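Local coordinates for protein 5-cytosine DNA methyltransferase (Entamoeba histolytica, PDB 3QV2) that probably methylates carbon 5 of cytosine in tRNA or DNA, as Dnmt2-type enzymes do, and is bound here to the cofactor product S-adenosyl-L-homocysteine, at residues 272-275 with 276-280; 140-143 with 144-148. One frame throughout, in Å; residues are numbered along the deposited sequence.

Overall arrangement
Two short-range contacts of this methyltransferase show how a helix is held, interaction 1 at a helix start and interaction 2 within a helix. Interaction 2 comes first along the chain, inside helix 138-149, which connects strand 125-130 to strand 153-159 of the mixed six-stranded sheet in the cofactor-binding, Rossmann-like part of the fold. Interaction 1 follows much later, where the loop after strand 249-251 turns into helix 276-282. The centres of interactions 1 and 2 lie about 37 Å apart, on opposite sides of the chain's centre. The nearest atoms of interactions 1 and 2 are about 26 Å apart. They are separate local contacts, one in the sheet-bearing part of the fold and one at the loop-to-helix junction, and do not touch.

Interaction 1 (272-275 with 276-280); sequences RYFT and PNEIK
Arg-272 and Glu-278 approach from opposite directions and meet end-on, guanidinium edge to carboxylate, with their planes turned 35° apart. NH1 of Arg-272 reaches OE1 of Glu-278 at 2.9 Å along a nearly straight N-H line, while OE2 of Glu-278 offers its syn lone pair to NH2 of Arg-272, also at 2.9 Å. The extended arginine chain, from CG to NE, carries the guanidinium across to the helix start, and NH1 also donates to the carbonyl of Tyr-273.

OE1 of Glu-278 has a second donor, the backbone N of Thr-275 at 2.8 Å, which arrives on the anti side, 35° out of the carboxylate plane and over the same face as NH1. In return, OG1 of Thr-275 accepts from N of Glu-278 at 3.1 Å. These reciprocal bonds form a capping box, with Thr-275 as the N-cap of helix 276-282. With chi1 at 72°, OG1 sits between the threonine's own N and carbonyl carbon, turned to the first turn of the helix. The carbonyl of Thr-275 starts the helical bonding by accepting from N of Ile-279 at 3.1 Å.

Beside the box, the edge of the Phe-274 ring comes up to the carboxylate, CD1 lying 3.4 Å from OE1 of Glu-278. Asp-201 adds to the polar cluster, its carboxylate bonding OG1 of Thr-275 and its backbone N bonding OE2 of Glu-278. Pro-276 and Ile-279 turn instead to helix 298-306, where both touch Tyr-302.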
ATOM      1  N   ARG A 272       5.046  20.849  11.457  1.00 24.57           N
ATOM      2  CA  ARG A 272       4.569  20.827  10.078  1.00 23.62           C
ATOM      3  C   ARG A 272       4.137  19.424   9.684  1.00 21.54           C
ATOM      4  O   ARG A 272       4.581  18.440  10.275  1.00 18.75           O
ATOM      5  CB  ARG A 272       5.662  21.307   9.119  1.00 23.42           C
ATOM      6  CG  ARG A 272       6.848  20.363   8.998  1.00 22.47           C
ATOM      7  CD  ARG A 272       7.757  20.757   7.843  1.00 22.69           C
ATOM      8  NE  ARG A 272       8.973  19.950   7.803  1.00 27.77           N
ATOM      9  CZ  ARG A 272       9.102  18.819   7.115  1.00 28.54           C
ATOM     10  NH1 ARG A 272       8.086  18.354   6.402  1.00 27.48           N
ATOM     11  NH2 ARG A 272      10.248  18.153   7.140  1.00 27.86           N
ATOM     12  N   TYR A 273       3.266  19.333   8.684  1.00 22.06           N
ATOM     13  CA  TYR A 273       2.918  18.042   8.113  1.00 23.20           C
ATOM     14  C   TYR A 273       4.097  17.540   7.300  1.00 24.53           C
ATOM     15  O   TYR A 273       4.903  18.331   6.809  1.00 24.03           O
ATOM     16  CB  TYR A 273       1.700  18.153   7.194  1.00 25.22           C
ATOM     17  CG  TYR A 273       0.463  18.735   7.841  1.00 24.84           C
ATOM     18  CD1 TYR A 273      -0.304  17.986   8.721  1.00 21.81           C
ATOM     19  CD2 TYR A 273       0.053  20.029   7.552  1.00 26.78           C
ATOM     20  CE1 TYR A 273      -1.440  18.515   9.307  1.00 22.62           C
ATOM     21  CE2 TYR A 273      -1.078  20.567   8.130  1.00 26.67           C
ATOM     22  CZ  TYR A 273      -1.821  19.806   9.007  1.00 25.56           C
ATOM     23  OH  TYR A 273      -2.948  20.345   9.582  1.00 24.48           O
ATOM     24  N   PHE A 274       4.205  16.225   7.164  1.00 26.54           N
ATOM     25  CA  PHE A 274       5.150  15.655   6.218  1.00 21.93           C
ATOM     26  C   PHE A 274       4.647  15.953   4.812  1.00 19.33           C
ATOM     27  O   PHE A 274       3.442  15.925   4.560  1.00 18.72           O
ATOM     28  CB  PHE A 274       5.283  14.146   6.422  1.00 20.60           C
ATOM     29  CG  PHE A 274       5.984  13.762   7.697  1.00 23.11           C
ATOM     30  CD1 PHE A 274       7.368  13.770   7.768  1.00 22.44           C
ATOM     31  CD2 PHE A 274       5.264  13.381   8.817  1.00 23.78           C
ATOM     32  CE1 PHE A 274       8.021  13.413   8.934  1.00 20.87           C
ATOM     33  CE2 PHE A 274       5.910  13.021   9.987  1.00 19.93           C
ATOM     34  CZ  PHE A 274       7.292  13.038  10.045  1.00 19.95           C
ATOM     35  N   THR A 275       5.563  16.250   3.898  1.00 19.98           N
ATOM     36  CA  THR A 275       5.188  16.543   2.519  1.00 23.92           C
ATOM     37  C   THR A 275       4.836  15.258   1.781  1.00 23.57           C
ATOM     38  O   THR A 275       5.212  14.170   2.215  1.00 22.77           O
ATOM     39  CB  THR A 275       6.327  17.249   1.765  1.00 25.52           C
ATOM     40  OG1 THR A 275       7.377  16.310   1.498  1.00 24.66           O
ATOM     41  CG2 THR A 275       6.872  18.408   2.584  1.00 23.56           C
ATOM     42  N   PRO A 276       4.108  15.378   0.661  1.00 24.35           N
ATOM     43  CA  PRO A 276       3.786  14.199  -0.149  1.00 24.46           C
ATOM     44  C   PRO A 276       5.049  13.426  -0.522  1.00 29.55           C
ATOM     45  O   PRO A 276       5.069  12.196  -0.469  1.00 31.50           O
ATOM     46  CB  PRO A 276       3.152  14.804  -1.403  1.00 22.80           C
ATOM     47  CG  PRO A 276       2.579  16.100  -0.944  1.00 25.12           C
ATOM     48  CD  PRO A 276       3.512  16.610   0.115  1.00 24.06           C
ATOM     49  N   ASN A 277       6.095  14.159  -0.891  1.00 29.77           N
ATOM     50  CA  ASN A 277       7.354  13.557  -1.304  1.00 30.53           C
ATOM     51  C   ASN A 277       8.010  12.769  -0.175  1.00 29.62           C
ATOM     52  O   ASN A 277       8.663  11.752  -0.411  1.00 29.65           O
ATOM     53  CB  ASN A 277       8.307  14.634  -1.831  1.00 31.86           C
ATOM     54  CG  ASN A 277       9.514  14.052  -2.540  1.00 31.31           C
ATOM     55  OD1 ASN A 277      10.627  14.070  -2.015  1.00 31.30           O
ATOM     56  ND2 ASN A 277       9.296  13.528  -3.741  1.00 30.09           N
ATOM     57  N   GLU A 278       7.825  13.240   1.055  1.00 28.46           N
ATOM     58  CA  GLU A 278       8.383  12.568   2.224  1.00 24.73           C
ATOM     59  C   GLU A 278       7.672  11.247   2.510  1.00 22.66           C
ATOM     60  O   GLU A 278       8.314  10.245   2.826  1.00 23.18           O
ATOM     61  CB  GLU A 278       8.336  13.487   3.448  1.00 23.17           C
ATOM     62  CG  GLU A 278       9.306  14.657   3.368  1.00 21.02           C
ATOM     63  CD  GLU A 278       9.192  15.600   4.551  1.00 20.16           C
ATOM     64  OE1 GLU A 278       8.076  15.750   5.089  1.00 20.22           O
ATOM     65  OE2 GLU A 278      10.220  16.188   4.942  1.00 19.49           O
ATOM     66  N   ILE A 279       6.348  11.251   2.400  1.00 21.31           N
ATOM     67  CA  ILE A 279       5.571  10.029   2.560  1.00 19.72           C
ATOM     68  C   ILE A 279       5.965   9.032   1.479  1.00 18.85           C
ATOM     69  O   ILE A 279       6.122   7.840   1.741  1.00 16.32           O
ATOM     70  CB  ILE A 279       4.062  10.301   2.456  1.00 19.09           C
ATOM     71  CG1 ILE A 279       3.632  11.342   3.493  1.00 18.99           C
ATOM     72  CG2 ILE A 279       3.275   9.008   2.621  1.00 20.74           C
ATOM     73  CD1 ILE A 279       2.152  11.665   3.452  1.00 16.76           C
ATOM     74  N   LYS A 280       6.124   9.540   0.260  1.00 16.73           N
ATOM     75  CA  LYS A 280       6.518   8.722  -0.879  1.00 19.86           C
ATOM     76  C   LYS A 280       7.824   7.981  -0.599  1.00 20.65           C
ATOM     77  O   LYS A 280       7.965   6.808  -0.936  1.00 21.48           O
ATOM     78  CB  LYS A 280       6.652   9.596  -2.131  1.00 21.29           C
ATOM     79  CG  LYS A 280       6.928   8.830  -3.415  1.00 22.48           C
ATOM     80  CD  LYS A 280       8.418   8.649  -3.648  1.00 24.80           C
ATOM     81  CE  LYS A 280       9.126   9.989  -3.739  1.00 23.44           C
ATOM     82  NZ  LYS A 280      10.539   9.829  -4.174  1.00 23.25           N
TER

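Interaction 2 (140-143 with 144-148); sequences FKEI and YNILI
From Phe-140 to Leu-147 the backbone is regular alpha-helix, each carbonyl of 140-143 accepting from the N four residues on, from 2.6 Å for Tyr-144 N to Phe-140 O up to 3.2 Å for Asn-145 N to Lys-141 O. One turn apart, the Phe-140 and Tyr-144 side chains cross at a slant, CZ of Phe-140 at the edge of the tyrosine ring, 4.1 Å from its CD1. CB of Tyr-144 lies over one face of the phenylalanine ring, toward its rim. CG of Phe-140 stands opposite its own backbone N (chi1 178°), and the ring swings along the helix to its neighbour; Tyr-173 meets it edge-to-face.

Ile-143 and Leu-147 run side by side and point the same way, CG2 of Ile-143 resting 3.9 Å from CD1 of Leu-147. Both pack on Tyr-112 of helix 106-115, and Leu-147 also touches Ile-154 of strand 153-159, so this flank fits the crossover helix against the helix beside it and the edge strand that follows. CG of Glu-142 and CD1 of Ile-146 lie 4.3 Å apart, while the carboxylate of Glu-142 extends to a salt bridge with Arg-113.

On the exposed flank, a water donates to the carbonyl of Lys-141 at 2.9 Å and, more weakly, to OD1 of Asn-145. The chemistry thus divides the helix: apolar side chains pack it against helix 106-115 and strand 153-159, the outward bond from Glu-142 to Arg-113 ties it to helix 106-115 as well, and water supplements the backbone bonding where solvent has access.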
ATOM      1  N   PHE A 140     -12.737 -12.777   2.095  1.00 12.88           N
ATOM      2  CA  PHE A 140     -11.503 -13.543   1.971  1.00 14.85           C
ATOM      3  C   PHE A 140     -11.706 -15.018   2.297  1.00 17.56           C
ATOM      4  O   PHE A 140     -11.054 -15.881   1.711  1.00 18.10           O
ATOM      5  CB  PHE A 140     -10.388 -12.965   2.844  1.00 10.21           C
ATOM      6  CG  PHE A 140      -9.110 -13.749   2.775  1.00 10.88           C
ATOM      7  CD1 PHE A 140      -8.663 -14.473   3.868  1.00 15.57           C
ATOM      8  CD2 PHE A 140      -8.369 -13.779   1.606  1.00 13.47           C
ATOM      9  CE1 PHE A 140      -7.490 -15.199   3.800  1.00 17.85           C
ATOM     10  CE2 PHE A 140      -7.197 -14.504   1.531  1.00 14.72           C
ATOM     11  CZ  PHE A 140      -6.756 -15.214   2.630  1.00 17.02           C
ATOM     12  N   LYS A 141     -12.602 -15.304   3.236  1.00 16.79           N
ATOM     13  CA  LYS A 141     -12.923 -16.686   3.572  1.00 13.79           C
ATOM     14  C   LYS A 141     -13.305 -17.442   2.306  1.00 14.98           C
ATOM     15  O   LYS A 141     -12.890 -18.581   2.096  1.00 13.82           O
ATOM     16  CB  LYS A 141     -14.068 -16.751   4.584  1.00 18.55           C
ATOM     17  CG  LYS A 141     -14.538 -18.166   4.878  1.00 20.86           C
ATOM     18  CD  LYS A 141     -15.761 -18.172   5.779  1.00 25.93           C
ATOM     19  CE  LYS A 141     -16.322 -19.577   5.946  1.00 29.50           C
ATOM     20  NZ  LYS A 141     -15.356 -20.496   6.610  1.00 31.37           N
ATOM     21  N   GLU A 142     -14.094 -16.788   1.459  1.00 14.40           N
ATOM     22  CA  GLU A 142     -14.532 -17.377   0.201  1.00 16.87           C
ATOM     23  C   GLU A 142     -13.387 -17.430  -0.807  1.00 19.39           C
ATOM     24  O   GLU A 142     -13.202 -18.436  -1.492  1.00 22.54           O
ATOM     25  CB  GLU A 142     -15.713 -16.589  -0.370  1.00 17.84           C
ATOM     26  CG  GLU A 142     -16.334 -17.199  -1.615  1.00 21.53           C
ATOM     27  CD  GLU A 142     -17.568 -16.444  -2.072  1.00 26.16           C
ATOM     28  OE1 GLU A 142     -18.032 -15.555  -1.328  1.00 30.48           O
ATOM     29  OE2 GLU A 142     -18.074 -16.741  -3.174  1.00 26.91           O
ATOM     30  N   ILE A 143     -12.623 -16.346  -0.892  1.00 17.21           N
ATOM     31  CA  ILE A 143     -11.465 -16.299  -1.779  1.00 14.10           C
ATOM     32  C   ILE A 143     -10.468 -17.400  -1.425  1.00 14.05           C
ATOM     33  O   ILE A 143      -9.897 -18.041  -2.308  1.00 14.23           O
ATOM     34  CB  ILE A 143     -10.766 -14.924  -1.728  1.00 14.28           C
ATOM     35  CG1 ILE A 143     -11.639 -13.856  -2.391  1.00  9.66           C
ATOM     36  CG2 ILE A 143      -9.407 -14.992  -2.404  1.00 15.27           C
ATOM     37  CD1 ILE A 143     -11.059 -12.460  -2.319  1.00 10.61           C
ATOM     38  N   TYR A 144     -10.272 -17.620  -0.128  1.00  8.44           N
ATOM     39  CA  TYR A 144      -9.376 -18.666   0.349  1.00 10.73           C
ATOM     40  C   TYR A 144      -9.849 -20.034  -0.129  1.00 13.74           C
ATOM     41  O   TYR A 144      -9.066 -20.817  -0.666  1.00 13.47           O
ATOM     42  CB  TYR A 144      -9.284 -18.641   1.877  1.00 13.06           C
ATOM     43  CG  TYR A 144      -8.323 -19.656   2.456  1.00 15.05           C
ATOM     44  CD1 TYR A 144      -6.986 -19.338   2.660  1.00 17.73           C
ATOM     45  CD2 TYR A 144      -8.752 -20.930   2.800  1.00 14.56           C
ATOM     46  CE1 TYR A 144      -6.104 -20.262   3.189  1.00 21.04           C
ATOM     47  CE2 TYR A 144      -7.879 -21.861   3.329  1.00 17.15           C
ATOM     48  CZ  TYR A 144      -6.555 -21.522   3.522  1.00 24.26           C
ATOM     49  OH  TYR A 144      -5.677 -22.442   4.047  1.00 30.58           O
ATOM     50  N   ASN A 145     -11.134 -20.313   0.066  1.00 15.30           N
ATOM     51  CA  ASN A 145     -11.722 -21.568  -0.389  1.00 18.37           C
ATOM     52  C   ASN A 145     -11.557 -21.765  -1.893  1.00 16.89           C
ATOM     53  O   ASN A 145     -11.183 -22.845  -2.346  1.00 17.49           O
ATOM     54  CB  ASN A 145     -13.202 -21.647  -0.004  1.00 23.37           C
ATOM     55  CG  ASN A 145     -13.409 -21.881   1.480  1.00 31.58           C
ATOM     56  OD1 ASN A 145     -12.639 -22.598   2.121  1.00 34.11           O
ATOM     57  ND2 ASN A 145     -14.453 -21.276   2.034  1.00 31.96           N
ATOM     58  N   ILE A 146     -11.842 -20.718  -2.662  1.00 15.59           N
ATOM     59  CA  ILE A 146     -11.701 -20.779  -4.111  1.00 16.15           C
ATOM     60  C   ILE A 146     -10.265 -21.116  -4.504  1.00 15.99           C
ATOM     61  O   ILE A 146     -10.027 -22.014  -5.311  1.00 17.83           O
ATOM     62  CB  ILE A 146     -12.115 -19.457  -4.780  1.00 16.70           C
ATOM     63  CG1 ILE A 146     -13.617 -19.218  -4.613  1.00 16.50           C
ATOM     64  CG2 ILE A 146     -11.744 -19.467  -6.252  1.00 15.13           C
ATOM     65  CD1 ILE A 146     -14.101 -17.922  -5.223  1.00 17.96           C
ATOM     66  N   LEU A 147      -9.313 -20.392  -3.925  1.00 14.75           N
ATOM     67  CA  LEU A 147      -7.900 -20.634  -4.194  1.00 15.40           C
ATOM     68  C   LEU A 147      -7.511 -22.072  -3.864  1.00 16.62           C
ATOM     69  O   LEU A 147      -6.828 -22.732  -4.646  1.00 21.23           O
ATOM     70  CB  LEU A 147      -7.025 -19.655  -3.407  1.00 16.02           C
ATOM     71  CG  LEU A 147      -7.066 -18.197  -3.871  1.00 16.33           C
ATOM     72  CD1 LEU A 147      -6.275 -17.304  -2.929  1.00 13.64           C
ATOM     73  CD2 LEU A 147      -6.539 -18.081  -5.292  1.00 15.97           C
ATOM     74  N   ILE A 148      -7.950 -22.554  -2.705  1.00 15.88           N
ATOM     75  CA  ILE A 148      -7.673 -23.926  -2.295  1.00 15.60           C
ATOM     76  C   ILE A 148      -8.250 -24.928  -3.289  1.00 19.06           C
ATOM     77  O   ILE A 148      -7.561 -25.850  -3.727  1.00 18.33           O
ATOM     78  CB  ILE A 148      -8.233 -24.223  -0.892  1.00 21.25           C
ATOM     79  CG1 ILE A 148      -7.391 -23.521   0.174  1.00 20.66           C
ATOM     80  CG2 ILE A 148      -8.258 -25.721  -0.636  1.00 22.14           C
ATOM     81  CD1 ILE A 148      -5.935 -23.935   0.162  1.00 23.62           C
TER
HETATM   82  O   HOH W   1     -12.323 -20.661   4.030  1.00 29.80           O